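Local atomic coordinates of DegV family protein (PDB entry 3LUP), a protein that binds elaidic acid and may bind other long-chain fatty acids, perhaps serving lipid transport or fatty acid metabolism. Residues L88-A93 and A116-K121; G128-N133 and S153-I158. All coordinates share one frame; numbering follows the deposited sequence.

Interaction 1 comes first along the chain. Strand 86-89 runs into residues 88-93, and the chain returns through helices 99-103 and 106-109 to strand 114-116, so that 116-121 closes a loop of 22 intervening residues at the edge of the four-stranded parallel sheet. Helix 124-138 follows directly, and interaction 2 closes a second loop of 19 residues by pairing it with the end of helix 144-155. The two loops follow in series, neither nested nor crossed, but their contacts touch: Leu-90 CD1 lies 3.6 Å from Leu-130 CB, and Ile-155 CG2 packs on the backbone oxygens of Asp-119 and Thr-120. The helix pair thus rests against the loops leaving the sheet.

Interaction 1: L88-A93 and A116-K121; sequences LGLFIA and AFPDTK
Thr-120 turns its hydroxyl between its own backbone N and carbonyl carbon (chi1 66°), which carries OG1 to the backbone oxygen of Phe-91; Thr-120 OG1 donates a hydrogen bond to Phe-91 O over 2.5 Å. The contact joins the C-terminal ends of two neighbouring parallel strands in the alpha/beta fold of the DegV family. At its start Gly-89 N bonds Ala-116 O (2.9 Å) in regular parallel register, and Phe-117 CA offers a CA-H...O contact to Gly-89 O at 3.4 Å. Beyond it the backbones part and water bridges them, before they close again where the CA atoms of Ala-93 and Lys-121 lie 4.0 Å apart. Water 1 accepts from Phe-91 N and is hydrogen-bonded to Gly-89 O and Pro-118 O; water 2 accepts from Thr-120 N and is bonded to Phe-91 O.

Side chains fill both flanks. The Phe-91 ring presents its edge to the face of Phe-117 in an offset T-shaped pair, with planes at 62° and centroids 5.6 Å apart. Elsewhere Leu-88 CD1 meets Pro-118 CD at 3.6 Å, the side chains crossing at about a right angle, while Leu-90 CD2 touches Pro-118 CG and Thr-120 CG2. Ile-92 points away from 116-121 and lines the elaidic acid pocket. In an Asx turn, Asp-119 OD1 accepts from Lys-121 N above the carboxylate plane, and it also accepts from Ala-94 N.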
ATOM      1  N   LEU A  88       5.793   0.575  16.566  1.00 31.41           N
ATOM      2  CA  LEU A  88       6.196   0.643  15.151  1.00 31.01           C
ATOM      3  C   LEU A  88       5.031   1.058  14.250  1.00 31.26           C
ATOM      4  O   LEU A  88       4.025   0.345  14.132  1.00 31.09           O
ATOM      5  CB  LEU A  88       6.796  -0.684  14.689  1.00 30.66           C
ATOM      6  CG  LEU A  88       7.468  -0.734  13.314  1.00 30.12           C
ATOM      7  CD1 LEU A  88       8.610   0.251  13.200  1.00 29.04           C
ATOM      8  CD2 LEU A  88       7.969  -2.140  13.065  1.00 29.59           C
ATOM      9  N   GLY A  89       5.163   2.236  13.644  1.00 31.67           N
ATOM     10  CA  GLY A  89       4.134   2.779  12.759  1.00 31.76           C
ATOM     11  C   GLY A  89       4.543   2.563  11.316  1.00 32.23           C
ATOM     12  O   GLY A  89       5.568   3.103  10.864  1.00 32.02           O
ATOM     13  N   LEU A  90       3.749   1.749  10.613  1.00 32.32           N
ATOM     14  CA  LEU A  90       3.984   1.393   9.199  1.00 32.41           C
ATOM     15  C   LEU A  90       2.827   1.864   8.299  1.00 32.40           C
ATOM     16  O   LEU A  90       1.858   1.134   8.039  1.00 31.20           O
ATOM     17  CB  LEU A  90       4.205  -0.112   9.049  1.00 32.35           C
ATOM     18  CG  LEU A  90       5.460  -0.712   9.679  1.00 32.86           C
ATOM     19  CD1 LEU A  90       5.439  -2.225   9.509  1.00 33.68           C
ATOM     20  CD2 LEU A  90       6.721  -0.121   9.075  1.00 32.58           C
ATOM     21  N   PHE A  91       2.949   3.105   7.841  1.00 33.00           N
ATOM     22  CA  PHE A  91       1.890   3.756   7.101  1.00 33.77           C
ATOM     23  C   PHE A  91       2.218   3.887   5.617  1.00 34.56           C
ATOM     24  O   PHE A  91       3.371   3.692   5.191  1.00 34.52           O
ATOM     25  CB  PHE A  91       1.614   5.141   7.687  1.00 33.70           C
ATOM     26  CG  PHE A  91       1.392   5.135   9.169  1.00 33.74           C
ATOM     27  CD1 PHE A  91       0.192   4.661   9.702  1.00 33.35           C
ATOM     28  CD2 PHE A  91       2.384   5.598  10.030  1.00 32.52           C
ATOM     29  CE1 PHE A  91      -0.012   4.633  11.069  1.00 33.83           C
ATOM     30  CE2 PHE A  91       2.194   5.593  11.394  1.00 33.75           C
ATOM     31  CZ  PHE A  91       0.990   5.102  11.927  1.00 34.77           C
ATOM     32  N   ILE A  92       1.176   4.213   4.851  1.00 34.94           N
ATOM     33  CA  ILE A  92       1.259   4.611   3.448  1.00 35.42           C
ATOM     34  C   ILE A  92       2.539   5.423   3.079  1.00 35.59           C
ATOM     35  O   ILE A  92       2.998   6.286   3.845  1.00 35.50           O
ATOM     36  CB  ILE A  92      -0.055   5.363   3.072  1.00 35.59           C
ATOM     37  CG1 ILE A  92      -0.148   5.648   1.578  1.00 36.55           C
ATOM     38  CG2 ILE A  92      -0.213   6.653   3.873  1.00 35.81           C
ATOM     39  CD1 ILE A  92      -1.583   5.676   1.060  1.00 37.45           C
ATOM     40  N   ALA A  93       3.114   5.111   1.912  1.00 35.45           N
ATOM     41  CA  ALA A  93       4.296   5.797   1.352  1.00 35.34           C
ATOM     42  C   ALA A  93       4.331   7.320   1.496  1.00 35.27           C
ATOM     43  O   ALA A  93       3.383   8.005   1.121  1.00 36.02           O
ATOM     44  CB  ALA A  93       4.424   5.438  -0.125  1.00 35.36           C
ATOM     45  N   ALA A 116       9.097   4.123  16.247  1.00 31.29           N
ATOM     46  CA  ALA A 116       9.701   4.247  14.924  1.00 30.89           C
ATOM     47  C   ALA A 116       8.628   4.266  13.848  1.00 30.79           C
ATOM     48  O   ALA A 116       7.780   3.361  13.783  1.00 31.20           O
ATOM     49  CB  ALA A 116      10.709   3.143  14.677  1.00 30.43           C
ATOM     50  N   PHE A 117       8.656   5.323  13.033  1.00 30.36           N
ATOM     51  CA  PHE A 117       7.773   5.461  11.883  1.00 29.89           C
ATOM     52  C   PHE A 117       8.591   5.450  10.586  1.00 29.86           C
ATOM     53  O   PHE A 117       8.657   6.470   9.898  1.00 29.28           O
ATOM     54  CB  PHE A 117       6.979   6.772  11.939  1.00 29.81           C
ATOM     55  CG  PHE A 117       5.971   6.867  13.068  1.00 30.11           C
ATOM     56  CD1 PHE A 117       5.276   5.750  13.524  1.00 30.14           C
ATOM     57  CD2 PHE A 117       5.696   8.108  13.653  1.00 29.63           C
ATOM     58  CE1 PHE A 117       4.353   5.865  14.568  1.00 29.93           C
ATOM     59  CE2 PHE A 117       4.771   8.233  14.688  1.00 28.94           C
ATOM     60  CZ  PHE A 117       4.100   7.116  15.145  1.00 29.97           C
ATOM     61  N   PRO A 118       9.204   4.298  10.231  1.00 30.21           N
ATOM     62  CA  PRO A 118       9.997   4.284   8.976  1.00 30.21           C
ATOM     63  C   PRO A 118       9.107   4.455   7.739  1.00 30.43           C
ATOM     64  O   PRO A 118       7.930   4.036   7.735  1.00 30.21           O
ATOM     65  CB  PRO A 118      10.646   2.898   8.983  1.00 30.32           C
ATOM     66  CG  PRO A 118       9.674   2.039   9.789  1.00 30.35           C
ATOM     67  CD  PRO A 118       9.055   2.949  10.822  1.00 29.96           C
ATOM     68  N   ASP A 119       9.650   5.091   6.706  1.00 30.27           N
ATOM     69  CA  ASP A 119       8.884   5.295   5.493  1.00 30.28           C
ATOM     70  C   ASP A 119       8.781   3.962   4.766  1.00 30.01           C
ATOM     71  O   ASP A 119       9.789   3.377   4.356  1.00 29.82           O
ATOM     72  CB  ASP A 119       9.534   6.369   4.614  1.00 30.59           C
ATOM     73  CG  ASP A 119       8.795   6.588   3.289  1.00 31.78           C
ATOM     74  OD1 ASP A 119       7.612   6.179   3.145  1.00 31.77           O
ATOM     75  OD2 ASP A 119       9.416   7.188   2.384  1.00 33.85           O
ATOM     76  N   THR A 120       7.556   3.482   4.611  1.00 30.02           N
ATOM     77  CA  THR A 120       7.350   2.169   4.019  1.00 30.18           C
ATOM     78  C   THR A 120       7.538   2.210   2.525  1.00 29.94           C
ATOM     79  O   THR A 120       7.845   1.192   1.934  1.00 30.46           O
ATOM     80  CB  THR A 120       5.969   1.588   4.333  1.00 30.26           C
ATOM     81  OG1 THR A 120       4.956   2.388   3.701  1.00 31.34           O
ATOM     82  CG2 THR A 120       5.746   1.544   5.837  1.00 30.40           C
ATOM     83  N   LYS A 121       7.345   3.380   1.917  1.00 29.68           N
ATOM     84  CA  LYS A 121       7.520   3.563   0.467  1.00 29.30           C
ATOM     85  C   LYS A 121       6.596   2.676  -0.363  1.00 29.38           C
ATOM     86  O   LYS A 121       6.807   2.469  -1.566  1.00 29.57           O
ATOM     87  CB  LYS A 121       8.968   3.339   0.054  1.00 29.19           C
ATOM     88  CG  LYS A 121       9.954   4.299   0.695  1.00 29.68           C
ATOM     89  CD  LYS A 121      11.318   4.030   0.123  1.00 30.61           C
ATOM     90  CE  LYS A 121      12.384   4.841   0.795  1.00 32.12           C
ATOM     91  NZ  LYS A 121      13.698   4.327   0.312  1.00 34.40           N
TER
HETATM   92  O   HOH W   1       5.357   4.348   8.442  1.00 37.80           O
HETATM   93  O   HOH W   2       5.606   5.475   5.329  1.00 33.03           O

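Interaction 2: G128-N133 and S153-I158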
ATOM      1  N   GLY A 128       1.006  -4.483   4.418  1.00 30.99           N
ATOM      2  CA  GLY A 128       0.354  -5.364   5.370  1.00 30.19           C
ATOM      3  C   GLY A 128       1.292  -6.470   5.759  1.00 30.39           C
ATOM      4  O   GLY A 128       1.370  -6.857   6.929  1.00 30.36           O
ATOM      5  N   ASN A 129       2.019  -6.972   4.770  1.00 30.67           N
ATOM      6  CA  ASN A 129       3.084  -7.946   5.003  1.00 30.89           C
ATOM      7  C   ASN A 129       4.159  -7.437   5.961  1.00 30.62           C
ATOM      8  O   ASN A 129       4.635  -8.195   6.782  1.00 30.26           O
ATOM      9  CB  ASN A 129       3.731  -8.357   3.685  1.00 31.49           C
ATOM     10  CG  ASN A 129       2.831  -9.255   2.823  1.00 32.65           C
ATOM     11  OD1 ASN A 129       3.140  -9.485   1.652  1.00 34.56           O
ATOM     12  ND2 ASN A 129       1.737  -9.773   3.397  1.00 32.47           N
ATOM     13  N   LEU A 130       4.518  -6.155   5.869  1.00 30.49           N
ATOM     14  CA  LEU A 130       5.472  -5.566   6.812  1.00 30.54           C
ATOM     15  C   LEU A 130       4.986  -5.642   8.248  1.00 30.47           C
ATOM     16  O   LEU A 130       5.746  -5.960   9.154  1.00 30.32           O
ATOM     17  CB  LEU A 130       5.802  -4.117   6.453  1.00 30.41           C
ATOM     18  CG  LEU A 130       6.712  -3.938   5.236  1.00 30.64           C
ATOM     19  CD1 LEU A 130       6.809  -2.457   4.878  1.00 29.84           C
ATOM     20  CD2 LEU A 130       8.090  -4.557   5.442  1.00 28.26           C
ATOM     21  N   VAL A 131       3.713  -5.333   8.443  1.00 30.73           N
ATOM     22  CA  VAL A 131       3.089  -5.415   9.749  1.00 30.88           C
ATOM     23  C   VAL A 131       3.217  -6.840  10.274  1.00 31.45           C
ATOM     24  O   VAL A 131       3.809  -7.069  11.327  1.00 31.88           O
ATOM     25  CB  VAL A 131       1.605  -4.978   9.671  1.00 31.14           C
ATOM     26  CG1 VAL A 131       0.876  -5.235  10.981  1.00 29.80           C
ATOM     27  CG2 VAL A 131       1.502  -3.500   9.245  1.00 30.52           C
ATOM     28  N   ARG A 132       2.685  -7.790   9.512  1.00 31.82           N
ATOM     29  CA  ARG A 132       2.822  -9.205   9.803  1.00 32.10           C
ATOM     30  C   ARG A 132       4.275  -9.625  10.100  1.00 32.52           C
ATOM     31  O   ARG A 132       4.525 -10.327  11.077  1.00 32.92           O
ATOM     32  CB  ARG A 132       2.248  -9.998   8.634  1.00 31.97           C
ATOM     33  CG  ARG A 132       2.023 -11.467   8.883  1.00 32.37           C
ATOM     34  CD  ARG A 132       3.260 -12.297   8.602  1.00 33.89           C
ATOM     35  NE  ARG A 132       3.846 -11.969   7.305  1.00 34.50           N
ATOM     36  CZ  ARG A 132       3.424 -12.458   6.143  1.00 35.21           C
ATOM     37  NH1 ARG A 132       4.036 -12.101   5.019  1.00 36.48           N
ATOM     38  NH2 ARG A 132       2.394 -13.298   6.097  1.00 34.79           N
ATOM     39  N   ASN A 133       5.220  -9.213   9.260  1.00 33.03           N
ATOM     40  CA  ASN A 133       6.635  -9.540   9.463  1.00 33.77           C
ATOM     41  C   ASN A 133       7.148  -9.054  10.807  1.00 34.77           C
ATOM     42  O   ASN A 133       7.781  -9.809  11.550  1.00 34.65           O
ATOM     43  CB  ASN A 133       7.517  -8.986   8.334  1.00 33.09           C
ATOM     44  CG  ASN A 133       7.281  -9.688   7.022  1.00 32.59           C
ATOM     45  OD1 ASN A 133       6.435 -10.576   6.935  1.00 32.78           O
ATOM     46  ND2 ASN A 133       8.007  -9.288   5.985  1.00 30.66           N
ATOM     47  N   SER A 153      15.382  -2.778   5.853  1.00 31.50           N
ATOM     48  CA  SER A 153      15.995  -3.527   4.757  1.00 31.13           C
ATOM     49  C   SER A 153      14.941  -4.269   3.923  1.00 30.64           C
ATOM     50  O   SER A 153      15.126  -4.459   2.722  1.00 30.44           O
ATOM     51  CB  SER A 153      17.092  -4.482   5.258  1.00 31.25           C
ATOM     52  OG  SER A 153      16.551  -5.618   5.906  1.00 31.57           O
ATOM     53  N   GLN A 154      13.842  -4.676   4.560  1.00 30.10           N
ATOM     54  CA  GLN A 154      12.712  -5.278   3.845  1.00 29.53           C
ATOM     55  C   GLN A 154      11.991  -4.249   3.000  1.00 29.23           C
ATOM     56  O   GLN A 154      11.590  -4.531   1.870  1.00 28.95           O
ATOM     57  CB  GLN A 154      11.718  -5.915   4.809  1.00 29.36           C
ATOM     58  CG  GLN A 154      12.041  -7.348   5.152  1.00 28.51           C
ATOM     59  CD  GLN A 154      10.980  -7.954   6.029  1.00 28.73           C
ATOM     60  OE1 GLN A 154       9.870  -7.425   6.146  1.00 27.57           O
ATOM     61  NE2 GLN A 154      11.312  -9.069   6.663  1.00 29.34           N
ATOM     62  N   ILE A 155      11.826  -3.056   3.555  1.00 28.98           N
ATOM     63  CA  ILE A 155      11.287  -1.930   2.805  1.00 29.23           C
ATOM     64  C   ILE A 155      12.091  -1.694   1.524  1.00 29.84           C
ATOM     65  O   ILE A 155      11.543  -1.266   0.538  1.00 30.46           O
ATOM     66  CB  ILE A 155      11.239  -0.661   3.688  1.00 28.98           C
ATOM     67  CG1 ILE A 155      10.046  -0.750   4.632  1.00 28.05           C
ATOM     68  CG2 ILE A 155      11.205   0.625   2.843  1.00 28.37           C
ATOM     69  CD1 ILE A 155      10.245  -0.057   5.951  1.00 28.08           C
ATOM     70  N   GLU A 156      13.386  -2.008   1.543  1.00 30.47           N
ATOM     71  CA  GLU A 156      14.263  -1.862   0.371  1.00 30.56           C
ATOM     72  C   GLU A 156      14.067  -2.890  -0.743  1.00 29.97           C
ATOM     73  O   GLU A 156      14.433  -2.636  -1.890  1.00 30.69           O
ATOM     74  CB  GLU A 156      15.729  -1.884   0.805  1.00 31.00           C
ATOM     75  CG  GLU A 156      16.094  -0.806   1.816  1.00 34.24           C
ATOM     76  CD  GLU A 156      15.798   0.595   1.313  1.00 37.74           C
ATOM     77  OE1 GLU A 156      16.649   1.157   0.586  1.00 40.89           O
ATOM     78  OE2 GLU A 156      14.729   1.140   1.653  1.00 39.22           O
ATOM     79  N   LYS A 157      13.527  -4.058  -0.422  1.00 29.23           N
ATOM     80  CA  LYS A 157      13.390  -5.101  -1.427  1.00 28.45           C
ATOM     81  C   LYS A 157      11.983  -5.156  -1.987  1.00 28.06           C
ATOM     82  O   LYS A 157      11.777  -5.700  -3.060  1.00 27.63           O
ATOM     83  CB  LYS A 157      13.811  -6.469  -0.889  1.00 28.47           C
ATOM     84  CG  LYS A 157      15.168  -6.529  -0.169  1.00 29.41           C
ATOM     85  CD  LYS A 157      16.360  -6.074  -1.011  1.00 30.88           C
ATOM     86  CE  LYS A 157      16.888  -7.173  -1.906  1.00 32.66           C
ATOM     87  NZ  LYS A 157      18.077  -6.729  -2.706  1.00 33.53           N
ATOM     88  N   ILE A 158      11.028  -4.575  -1.262  1.00 28.01           N
ATOM     89  CA  ILE A 158       9.646  -4.466  -1.717  1.00 28.22           C
ATOM     90  C   ILE A 158       9.576  -3.740  -3.065  1.00 29.47           C
ATOM     91  O   ILE A 158      10.350  -2.820  -3.331  1.00 30.04           O
ATOM     92  CB  ILE A 158       8.763  -3.762  -0.662  1.00 27.62           C
ATOM     93  CG1 ILE A 158       8.468  -4.705   0.501  1.00 26.65           C
ATOM     94  CG2 ILE A 158       7.435  -3.304  -1.250  1.00 27.56           C
ATOM     95  CD1 ILE A 158       8.185  -4.004   1.788  1.00 23.98           C
TER
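Leu-130, within helix 124-138, faces Gln-154, near the end of helix 144-155, with their CA atoms 7.8 Å apart, the closest pair of CA atoms in this helix-helix contact between consecutive helices of the alpha/beta fold. At that helix end Gln-154 O accepts hydrogen bonds from both Lys-157 N and Ile-158 N, and the turn brings Ile-158 round to point toward 128-133.

Leu-130 is the apolar centre. With CG anti to the carbonyl carbon (chi1 -74°), the end of its side chain swings toward 153-158. Leu-130 CD1 lies 3.7 Å from Ile-155 CG1, the side chains crossing at about a right angle, and both methyls, CD1 and CD2, meet Ile-158 CD1 at 3.7 Å, tip to tip. The aliphatic part of Gln-154 slides past Leu-130 in the opposite direction, bringing Leu-130 CD2 alongside OE1.

Beside this patch two buried amides join. The chain of Gln-154 is extended beyond CG and delivers OE1 to Asn-133 ND2, a hydrogen bond of 2.6 Å with a nearly straight N-H (174°). The amide planes stand almost perpendicular, 87° apart, and OE1 lies in the plane of the Asn-133 amide, whereas ND2 approaches from above the carbonyl plane of Gln-154. Both amide nitrogens also reach the C-terminal end of the chain: Gln-154 NE2 bonds Asn-285 OD1, and Asn-133 ND2 makes a weak bond to Pro-283 O, which ties the pair to strand 277-283 of the mixed sheet. The other end of the asparagine amide is held within its own helix. There Arg-132, whose NH1 forms a salt bridge with Asp-231, donates from NE to Asn-133 OD1 at 3.0 Å, in the carbonyl plane.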